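Kelch domain-containing protein (Colletotrichum graminicola M1.001, PDB 5C86) oxidises alcohols, probably to aldehydes with a mononuclear copper centre, as a fungal member of the galactose oxidase and glyoxal oxidase family (AA5). Local coordinates at residues A[215-220]-A[268-273]; A[225-230]-A[289-294]; A[235-240]-A[320-325]. One frame throughout, in Å; residues are numbered along the deposited sequence.

All three contacts join neighbouring blades of the beta-propeller. Contact 1 lies at the surface. There a loop leaving strand 208-214 leans on the outer strand 267-270 of the next blade. Contacts 2 and 3 are buried and unite the same two sheets. Contact 2 sets inner strand 225-230 against strand 291-294, and of the three contacts it is nearest the centre of the chain. Contact 3 lies further out, between strands 235-239 and 321-324. Strands 225-230 and 235-239 are paired neighbours, so contacts 2 and 3 adjoin. The chemistry changes with place. Contact 1 sets a valine on a salt-bridged turn, contact 2 is largely aliphatic, and contact 3 is aromatic.

Contact 1 of 3, residues A[215-220]-A[268-273]; sequences RGTDED and VQKLAN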
loop_
_atom_site.group_PDB
_atom_site.type_symbol
_atom_site.label_atom_id
_atom_site.label_comp_id
_atom_site.label_asym_id
_atom_site.label_seq_id
_atom_site.Cartn_x
_atom_site.Cartn_y
_atom_site.Cartn_z
ATOM N N ARG A 215 0.672 -0.722 -21.349
ATOM C CA ARG A 215 -0.393 -0.110 -20.595
ATOM C C ARG A 215 -1.162 0.881 -21.460
ATOM O O ARG A 215 -1.032 2.093 -21.389
ATOM C CB ARG A 215 0.145 0.544 -19.294
ATOM C CG ARG A 215 -0.950 0.998 -18.354
ATOM C CD ARG A 215 -0.484 1.478 -16.952
ATOM N NE ARG A 215 0.521 2.517 -17.081
ATOM C CZ ARG A 215 1.838 2.313 -17.142
ATOM N NH1 ARG A 215 2.386 1.187 -16.807
ATOM N NH2 ARG A 215 2.628 3.324 -17.488
ATOM N N GLY A 216 -1.958 0.328 -22.370
ATOM C CA GLY A 216 -2.673 1.188 -23.329
ATOM C C GLY A 216 -1.764 2.093 -24.112
ATOM O O GLY A 216 -0.726 1.639 -24.554
ATOM N N THR A 217 -2.151 3.355 -24.265
ATOM C CA THR A 217 -1.278 4.336 -24.869
ATOM C C THR A 217 -0.585 5.189 -23.815
ATOM O O THR A 217 -0.094 6.245 -24.103
ATOM C CB THR A 217 -2.079 5.318 -25.755
ATOM O OG1 THR A 217 -3.129 5.922 -24.953
ATOM C CG2 THR A 217 -2.615 4.517 -26.928
ATOM N N ASP A 218 -0.547 4.728 -22.562
ATOM C CA ASP A 218 0.171 5.513 -21.518
ATOM C C ASP A 218 1.652 5.580 -21.792
ATOM O O ASP A 218 2.272 4.719 -22.507
ATOM C CB ASP A 218 -0.073 4.852 -20.140
ATOM C CG ASP A 218 0.108 5.797 -18.954
ATOM O OD1 ASP A 218 0.099 7.038 -19.154
ATOM O OD2 ASP A 218 0.232 5.252 -17.789
ATOM N N GLU A 219 2.234 6.629 -21.255
ATOM C CA GLU A 219 3.686 6.790 -21.227
ATOM C C GLU A 219 4.266 6.166 -19.934
ATOM O O GLU A 219 3.550 5.833 -19.004
ATOM C CB GLU A 219 4.101 8.275 -21.331
ATOM C CG GLU A 219 3.711 9.058 -22.602
ATOM C CD GLU A 219 4.075 8.356 -23.897
ATOM O OE1 GLU A 219 5.105 7.626 -23.985
ATOM O OE2 GLU A 219 3.300 8.526 -24.855
ATOM N N ASP A 220 5.565 6.058 -19.867
ATOM C CA ASP A 220 6.229 5.682 -18.637
ATOM C C ASP A 220 5.783 6.667 -17.507
ATOM O O ASP A 220 5.583 7.881 -17.727
ATOM C CB ASP A 220 7.709 5.849 -18.789
ATOM C CG ASP A 220 8.338 4.793 -19.690
ATOM O OD1 ASP A 220 7.737 3.745 -20.011
ATOM O OD2 ASP A 220 9.546 4.972 -20.002
ATOM N N VAL A 268 -6.589 -3.279 -20.850
ATOM C CA VAL A 268 -6.437 -1.901 -20.358
ATOM C C VAL A 268 -7.529 -1.001 -20.873
ATOM O O VAL A 268 -7.728 -0.892 -22.100
ATOM C CB VAL A 268 -5.050 -1.329 -20.752
ATOM C CG1 VAL A 268 -4.807 0.079 -20.210
ATOM C CG2 VAL A 268 -3.941 -2.277 -20.331
ATOM N N GLN A 269 -8.201 -0.342 -19.970
ATOM C CA GLN A 269 -9.224 0.641 -20.286
ATOM C C GLN A 269 -8.819 2.049 -19.837
ATOM O O GLN A 269 -8.555 2.283 -18.681
ATOM C CB GLN A 269 -10.553 0.277 -19.554
ATOM C CG GLN A 269 -11.704 1.202 -19.878
ATOM C CD GLN A 269 -11.982 1.127 -21.365
ATOM O OE1 GLN A 269 -12.213 0.017 -21.894
ATOM N NE2 GLN A 269 -11.867 2.265 -22.065
ATOM N N LYS A 270 -8.702 2.950 -20.760
ATOM C CA LYS A 270 -8.519 4.368 -20.439
ATOM C C LYS A 270 -9.731 5.044 -19.947
ATOM O O LYS A 270 -10.850 4.915 -20.482
ATOM C CB LYS A 270 -7.951 5.071 -21.655
ATOM C CG LYS A 270 -7.525 6.525 -21.435
ATOM C CD LYS A 270 -6.766 7.049 -22.650
ATOM C CE LYS A 270 -6.302 8.494 -22.432
ATOM N NZ LYS A 270 -5.346 8.884 -21.299
ATOM N N LEU A 271 -9.628 5.844 -18.871
ATOM C CA LEU A 271 -10.682 6.570 -18.326
ATOM C C LEU A 271 -10.440 8.060 -18.676
ATOM O O LEU A 271 -9.338 8.428 -19.160
ATOM C CB LEU A 271 -10.655 6.494 -16.794
ATOM C CG LEU A 271 -10.591 5.025 -16.260
ATOM C CD1 LEU A 271 -9.911 4.902 -14.919
ATOM C CD2 LEU A 271 -12.041 4.598 -16.239
ATOM N N ALA A 272 -11.434 8.888 -18.420
ATOM C CA ALA A 272 -11.271 10.323 -18.484
ATOM C C ALA A 272 -10.153 10.674 -17.492
ATOM O O ALA A 272 -10.057 10.065 -16.398
ATOM C CB ALA A 272 -12.538 11.056 -18.148
ATOM N N ASN A 273 -9.309 11.618 -17.862
ATOM C CA ASN A 273 -8.265 12.029 -16.937
ATOM C C ASN A 273 -8.830 12.605 -15.682
ATOM O O ASN A 273 -9.917 13.214 -15.646
ATOM C CB ASN A 273 -7.389 13.088 -17.588
ATOM C CG ASN A 273 -6.378 12.495 -18.535
ATOM O OD1 ASN A 273 -6.650 11.580 -19.310
ATOM N ND2 ASN A 273 -5.119 12.962 -18.407
#
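Arg-215, whose backbone meets Val-268, has Asp-218 OD2 and Glu-219 O at the edge of its guanidinium, both in the plane of the group. The approach to Asp-218 is side-on, with two nitrogens on one oxygen. Arg-215 NE bonds Asp-218 OD2 at 2.8 Å and uses the anti lone pair of that oxygen. Arg-215 NH2 reaches the same Asp-218 OD2 at 3.1 Å, from above the carboxylate plane and less straight, with an N-H...O angle of 140°. Beyond this salt bridge, Arg-215 donates to the carbonyls of Ala-192, Pro-194 and Ser-195, so the group is fixed in its rotation. Asp-218 OD1 is held by Asn-253. The backbone here forms a type II' beta turn, closed by Asp-218 N to Arg-215 O at 2.9 Å, with Gly-216 at positive phi.

This turn lies in the connection between two propeller blades. It follows outer strand 208-214 of one blade and leads to strand 225-230 of the next. Its partner is strand 267-270, the outer strand of that next blade.

Val-268 makes most of the contact on the side of 268-273. Its CG1 sits anti to the backbone N (chi1 -177°) and rests on the peptide link of the turn, 3.6 Å from Gly-216 N and 3.9 Å from Arg-215 C. Val-268 CG2 comes over the same link, 3.9 Å from Gly-216 N. The valine also touches Met-198 and His-255. Further along, Lys-270 CD passes Thr-217 OG1 loosely at 4.4 Å.

Contact 2 of 3, residues A[225-230]-A[289-294]; sequences VSVMYD and GKIWVV
The two backbones come closest where Tyr-229 faces Gly-289, with CA atoms 5.9 Å apart, and no hydrogen bond joins the segments. They belong to adjacent blades of the Kelch beta-propeller. Strand 225-230 is the first of four in its sheet, and strand 291-294 is the second in the next. Here the contact is made largely by side chains.

Ile-291 carries most of the packing. Its CG1 lies beside the backbone N (chi1 -58°), and the chain then extends to carry CD1 across to the other blade. That methyl touches two residues of 225-230. Ile-291 CD1 is 3.6 Å from Val-227 CG1, in one of the two modelled conformers of the valine. In this conformer the two side chains run past each other in opposite directions. In the same conformer Ile-291 CG2 is 4.0 Å from Val-227 CG1. All of these groups are buried.

Tyr-229 meets the isoleucine at about a right angle. Its CG sits between the backbone N and the carbonyl carbon (chi1 68°), which brings CB and the near end of the ring against the isoleucine. Ile-291 CD1 reaches both Tyr-229 CB and Tyr-229 CD2 at 3.8 Å, obliquely to the ring. The chain turns a corner here, and Tyr-229 and Asp-230 form a classic beta bulge opposite Lys-235. The carbonyl of Tyr-229 accepts from Arg-431 NH1, so this corner is also tied to the later part of the chain.

Val-285 touches Val-227 and Tyr-229, and Ala-283 touches Ile-291. Both come from strand 282-285, the first strand of the second blade. At the end of the interface, Gly-289 O comes to 4.1 Å from Tyr-229 CB, a contact of packing.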
loop_
_atom_site.group_PDB
_atom_site.type_symbol
_atom_site.label_atom_id
_atom_site.label_comp_id
_atom_site.label_asym_id
_atom_site.label_seq_id
_atom_site.Cartn_x
_atom_site.Cartn_y
_atom_site.Cartn_z
ATOM N N VAL A 225 0.652 5.907 -9.245
ATOM C CA VAL A 225 0.105 5.047 -8.200
ATOM C C VAL A 225 -0.770 3.979 -8.808
ATOM O O VAL A 225 -1.344 4.146 -9.911
ATOM C CB VAL A 225 -0.652 5.846 -7.161
ATOM C CG1 VAL A 225 0.277 6.723 -6.364
ATOM C CG2 VAL A 225 -1.753 6.681 -7.740
ATOM N N SER A 226 -0.935 2.898 -8.105
ATOM C CA SER A 226 -1.805 1.786 -8.531
ATOM C C SER A 226 -2.362 1.062 -7.361
ATOM O O SER A 226 -1.710 1.015 -6.284
ATOM C CB SER A 226 -1.087 0.815 -9.457
ATOM O OG SER A 226 -0.096 0.007 -8.831
ATOM N N VAL A 227 -3.557 0.482 -7.498
ATOM C CA VAL A 227 -4.174 -0.270 -6.433
ATOM C C VAL A 227 -5.143 -1.289 -6.974
ATOM O O VAL A 227 -5.959 -0.972 -7.813
ATOM C CB VAL A 227 -4.832 0.573 -5.328
ATOM C CG1 VAL A 227 -5.933 1.385 -5.932
ATOM C CG2 VAL A 227 -5.334 -0.290 -4.205
ATOM N N MET A 228 -5.099 -2.498 -6.397
ATOM C CA MET A 228 -5.994 -3.547 -6.724
ATOM C C MET A 228 -7.251 -3.365 -5.893
ATOM O O MET A 228 -7.327 -3.782 -4.758
ATOM C CB MET A 228 -5.350 -4.889 -6.448
ATOM C CG MET A 228 -6.194 -6.049 -6.960
ATOM S SD MET A 228 -5.428 -7.653 -6.753
ATOM C CE MET A 228 -4.286 -7.581 -8.116
ATOM N N TYR A 229 -8.269 -2.784 -6.501
ATOM C CA TYR A 229 -9.483 -2.425 -5.813
ATOM C C TYR A 229 -10.547 -3.529 -5.859
ATOM O O TYR A 229 -11.531 -3.460 -5.122
ATOM C CB TYR A 229 -10.048 -1.100 -6.339
ATOM C CG TYR A 229 -10.572 -1.162 -7.741
ATOM C CD1 TYR A 229 -11.817 -1.590 -7.990
ATOM C CD2 TYR A 229 -9.760 -0.831 -8.793
ATOM C CE1 TYR A 229 -12.276 -1.654 -9.315
ATOM C CE2 TYR A 229 -10.158 -0.897 -10.112
ATOM C CZ TYR A 229 -11.424 -1.338 -10.327
ATOM O OH TYR A 229 -11.867 -1.340 -11.626
ATOM N N ASP A 230 -10.433 -4.525 -6.758
ATOM C CA ASP A 230 -11.340 -5.662 -6.714
ATOM C C ASP A 230 -10.530 -6.849 -7.141
ATOM O O ASP A 230 -10.400 -7.113 -8.365
ATOM C CB ASP A 230 -12.573 -5.457 -7.580
ATOM C CG ASP A 230 -13.517 -6.667 -7.536
ATOM O OD1 ASP A 230 -13.094 -7.768 -7.064
ATOM O OD2 ASP A 230 -14.697 -6.482 -7.913
ATOM N N GLY A 289 -14.885 0.185 -2.179
ATOM C CA GLY A 289 -14.306 0.027 -3.519
ATOM C C GLY A 289 -13.911 1.284 -4.198
ATOM O O GLY A 289 -13.256 1.241 -5.213
ATOM N N LYS A 290 -14.157 2.407 -3.528
ATOM C CA LYS A 290 -13.657 3.652 -4.073
ATOM C C LYS A 290 -12.188 3.835 -3.738
ATOM O O LYS A 290 -11.625 3.117 -2.881
ATOM C CB LYS A 290 -14.489 4.879 -3.632
ATOM C CG LYS A 290 -15.937 4.815 -4.143
ATOM C CD LYS A 290 -16.660 6.191 -3.799
ATOM C CE LYS A 290 -18.183 6.155 -3.895
ATOM N NZ LYS A 290 -18.704 5.632 -2.587
ATOM N N ILE A 291 -11.564 4.771 -4.440
ATOM C CA ILE A 291 -10.121 5.012 -4.293
ATOM C C ILE A 291 -9.844 6.493 -4.059
ATOM O O ILE A 291 -10.374 7.338 -4.748
ATOM C CB ILE A 291 -9.344 4.552 -5.495
ATOM C CG1 ILE A 291 -9.602 3.046 -5.733
ATOM C CG2 ILE A 291 -7.857 4.810 -5.362
ATOM C CD1 ILE A 291 -9.169 2.530 -7.089
ATOM N N TRP A 292 -9.080 6.813 -3.044
ATOM C CA TRP A 292 -8.733 8.250 -2.784
ATOM C C TRP A 292 -7.308 8.484 -3.237
ATOM O O TRP A 292 -6.426 7.671 -2.883
ATOM C CB TRP A 292 -8.845 8.467 -1.350
ATOM C CG TRP A 292 -8.775 9.908 -0.884
ATOM C CD1 TRP A 292 -9.594 10.887 -1.251
ATOM C CD2 TRP A 292 -7.904 10.415 0.124
ATOM N NE1 TRP A 292 -9.321 12.028 -0.503
ATOM C CE2 TRP A 292 -8.289 11.760 0.327
ATOM C CE3 TRP A 292 -6.883 9.883 0.891
ATOM C CZ2 TRP A 292 -7.691 12.535 1.310
ATOM C CZ3 TRP A 292 -6.317 10.680 1.901
ATOM C CH2 TRP A 292 -6.755 11.974 2.071
ATOM N N VAL A 293 -7.114 9.539 -4.002
ATOM C CA VAL A 293 -5.823 9.918 -4.571
ATOM C C VAL A 293 -5.450 11.228 -3.943
ATOM O O VAL A 293 -6.149 12.221 -4.195
ATOM C CB VAL A 293 -5.825 9.993 -6.092
ATOM C CG1 VAL A 293 -4.437 10.208 -6.571
ATOM C CG2 VAL A 293 -6.374 8.662 -6.680
ATOM N N VAL A 294 -4.369 11.236 -3.172
ATOM C CA VAL A 294 -4.032 12.422 -2.380
ATOM C C VAL A 294 -2.580 12.875 -2.638
ATOM O O VAL A 294 -1.643 12.060 -2.759
ATOM C CB VAL A 294 -4.192 12.151 -0.876
ATOM C CG1 VAL A 294 -3.517 10.897 -0.381
ATOM C CG2 VAL A 294 -3.829 13.374 -0.004
#

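Contact 3 of 3, residues A[235-240]-A[320-325]; sequences KIFTYG and GSFTPT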
loop_
_atom_site.group_PDB
_atom_site.type_symbol
_atom_site.label_atom_id
_atom_site.label_comp_id
_atom_site.label_asym_id
_atom_site.label_seq_id
_atom_site.Cartn_x
_atom_site.Cartn_y
_atom_site.Cartn_z
ATOM N N LYS A 235 -9.037 -6.453 -10.917
ATOM C CA LYS A 235 -9.078 -5.083 -11.338
ATOM C C LYS A 235 -8.075 -4.193 -10.588
ATOM O O LYS A 235 -8.042 -4.186 -9.327
ATOM C CB LYS A 235 -10.427 -4.471 -11.111
ATOM C CG LYS A 235 -11.585 -5.175 -11.794
ATOM C CD LYS A 235 -11.667 -4.799 -13.218
ATOM C CE LYS A 235 -12.934 -5.348 -13.866
ATOM N NZ LYS A 235 -12.870 -5.017 -15.295
ATOM N N ILE A 236 -7.242 -3.512 -11.358
ATOM C CA ILE A 236 -6.225 -2.574 -10.836
ATOM C C ILE A 236 -6.436 -1.181 -11.416
ATOM O O ILE A 236 -6.529 -1.044 -12.642
ATOM C CB ILE A 236 -4.837 -3.080 -11.100
ATOM C CG1 ILE A 236 -4.666 -4.506 -10.576
ATOM C CG2 ILE A 236 -3.782 -2.121 -10.553
ATOM C CD1 ILE A 236 -3.399 -5.120 -11.021
ATOM N N PHE A 237 -6.475 -0.153 -10.580
ATOM C CA PHE A 237 -6.572 1.217 -11.037
ATOM C C PHE A 237 -5.175 1.779 -11.054
ATOM O O PHE A 237 -4.362 1.500 -10.129
ATOM C CB PHE A 237 -7.372 2.008 -10.008
ATOM C CG PHE A 237 -7.277 3.499 -10.114
ATOM C CD1 PHE A 237 -7.971 4.196 -11.105
ATOM C CD2 PHE A 237 -6.599 4.209 -9.169
ATOM C CE1 PHE A 237 -7.943 5.541 -11.190
ATOM C CE2 PHE A 237 -6.568 5.610 -9.244
ATOM C CZ PHE A 237 -7.289 6.284 -10.210
ATOM N N THR A 238 -4.858 2.565 -12.077
ATOM C CA THR A 238 -3.537 3.240 -12.187
ATOM C C THR A 238 -3.696 4.660 -12.451
ATOM O O THR A 238 -4.673 5.060 -13.113
ATOM C CB THR A 238 -2.648 2.646 -13.281
ATOM O OG1 THR A 238 -3.155 3.011 -14.605
ATOM C CG2 THR A 238 -2.511 1.115 -13.126
ATOM N N TYR A 239 -2.796 5.544 -11.947
ATOM C CA TYR A 239 -2.977 6.985 -12.091
ATOM C C TYR A 239 -1.634 7.688 -12.132
ATOM O O TYR A 239 -0.817 7.495 -11.250
ATOM C CB TYR A 239 -3.782 7.603 -10.918
ATOM C CG TYR A 239 -4.185 9.041 -11.158
ATOM C CD1 TYR A 239 -5.275 9.288 -11.962
ATOM C CD2 TYR A 239 -3.478 10.098 -10.677
ATOM C CE1 TYR A 239 -5.681 10.557 -12.264
ATOM C CE2 TYR A 239 -3.857 11.393 -10.966
ATOM C CZ TYR A 239 -5.001 11.590 -11.732
ATOM O OH TYR A 239 -5.451 12.883 -12.033
ATOM N N GLY A 240 -1.513 8.636 -13.042
ATOM C CA GLY A 240 -0.463 9.649 -12.968
ATOM C C GLY A 240 0.946 9.170 -13.180
ATOM O O GLY A 240 1.205 8.157 -13.822
ATOM N N GLY A 320 -16.125 5.254 -13.139
ATOM C CA GLY A 320 -14.943 5.807 -13.815
ATOM C C GLY A 320 -14.716 7.269 -13.557
ATOM O O GLY A 320 -14.039 7.873 -14.396
ATOM N N SER A 321 -15.305 7.810 -12.497
ATOM C CA SER A 321 -15.433 9.234 -12.248
ATOM C C SER A 321 -14.653 9.733 -11.025
ATOM O O SER A 321 -14.604 9.040 -10.036
ATOM C CB SER A 321 -16.902 9.555 -12.098
ATOM O OG SER A 321 -17.033 10.935 -12.007
ATOM N N PHE A 322 -14.050 10.906 -11.148
ATOM C CA PHE A 322 -13.313 11.584 -10.100
ATOM C C PHE A 322 -14.081 12.742 -9.551
ATOM O O PHE A 322 -14.638 13.491 -10.379
ATOM C CB PHE A 322 -12.019 12.179 -10.627
ATOM C CG PHE A 322 -10.970 11.170 -11.031
ATOM C CD1 PHE A 322 -10.043 10.696 -10.109
ATOM C CD2 PHE A 322 -10.928 10.670 -12.323
ATOM C CE1 PHE A 322 -9.055 9.802 -10.497
ATOM C CE2 PHE A 322 -9.940 9.770 -12.679
ATOM C CZ PHE A 322 -9.004 9.364 -11.787
ATOM N N THR A 323 -14.075 12.995 -8.225
ATOM C CA THR A 323 -14.601 14.192 -7.622
ATOM C C THR A 323 -13.629 14.697 -6.623
ATOM O O THR A 323 -12.954 13.934 -5.947
ATOM C CB THR A 323 -15.956 13.980 -6.943
ATOM O OG1 THR A 323 -15.853 12.885 -6.088
ATOM C CG2 THR A 323 -16.978 13.663 -7.942
ATOM N N PRO A 324 -13.503 16.026 -6.464
ATOM C CA PRO A 324 -12.599 16.574 -5.479
ATOM C C PRO A 324 -13.035 16.458 -4.038
ATOM O O PRO A 324 -14.278 16.468 -3.730
ATOM C CB PRO A 324 -12.516 18.060 -5.893
ATOM C CG PRO A 324 -13.831 18.346 -6.494
ATOM C CD PRO A 324 -14.215 17.063 -7.268
ATOM N N THR A 325 -12.130 16.295 -3.124
ATOM C CA THR A 325 -12.472 16.259 -1.748
ATOM C C THR A 325 -11.851 17.478 -1.019
ATOM O O THR A 325 -11.214 18.320 -1.681
ATOM C CB THR A 325 -12.104 14.948 -1.089
ATOM O OG1 THR A 325 -10.669 14.791 -1.053
ATOM C CG2 THR A 325 -12.729 13.804 -1.869
#
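Phe-237 is the first residue of 235-240 to meet Phe-322. Its CG is anti to the backbone N (chi1 165°), which carries the ring out from strand 235-239. Phe-322 comes from the opposite direction. Phe-322 CZ lies at the edge of the Phe-237 ring, in its plane, 3.9 Å from Phe-237 CZ. Phe-322 CE1 is also 3.9 Å from Phe-237 CZ. One corner of the incoming ring thus meets the far end of the other. Phe-237 also stacks with Phe-315. The backbone of Phe-237 pairs with Val-227.

Tyr-239 follows two residues on, and its side chain leaves from the same face of the strand. Its CG has the same anti torsion, and the two rings project side by side. Phe-322 CZ packs 3.6 Å from Tyr-239 CE1 and 3.7 Å from Tyr-239 CD1, obliquely to the tyrosine ring. The ring centroids are 5.4 Å apart and the planes are turned 57° to each other. This is an oblique aromatic pair. The tyrosine OH bonds to the carbonyl of Tyr-276, which anchors the outer end of the ring while CD1 and CE1 pack on Phe-322.

Phe-322 therefore puts the same corner, CZ with CE1, against both rings. It also meets Phe-315, with planes at about 45°, and touches Ala-254 of the first blade. Just before it, Gly-320 and Ser-321 form a G1 beta bulge opposite Asp-316. Aromatic side chains between the second strand of one four-stranded sheet and the last strand of the next here form part of the hydrophobic packing between blades of the seven-bladed Kelch propeller of galactose oxidase relatives.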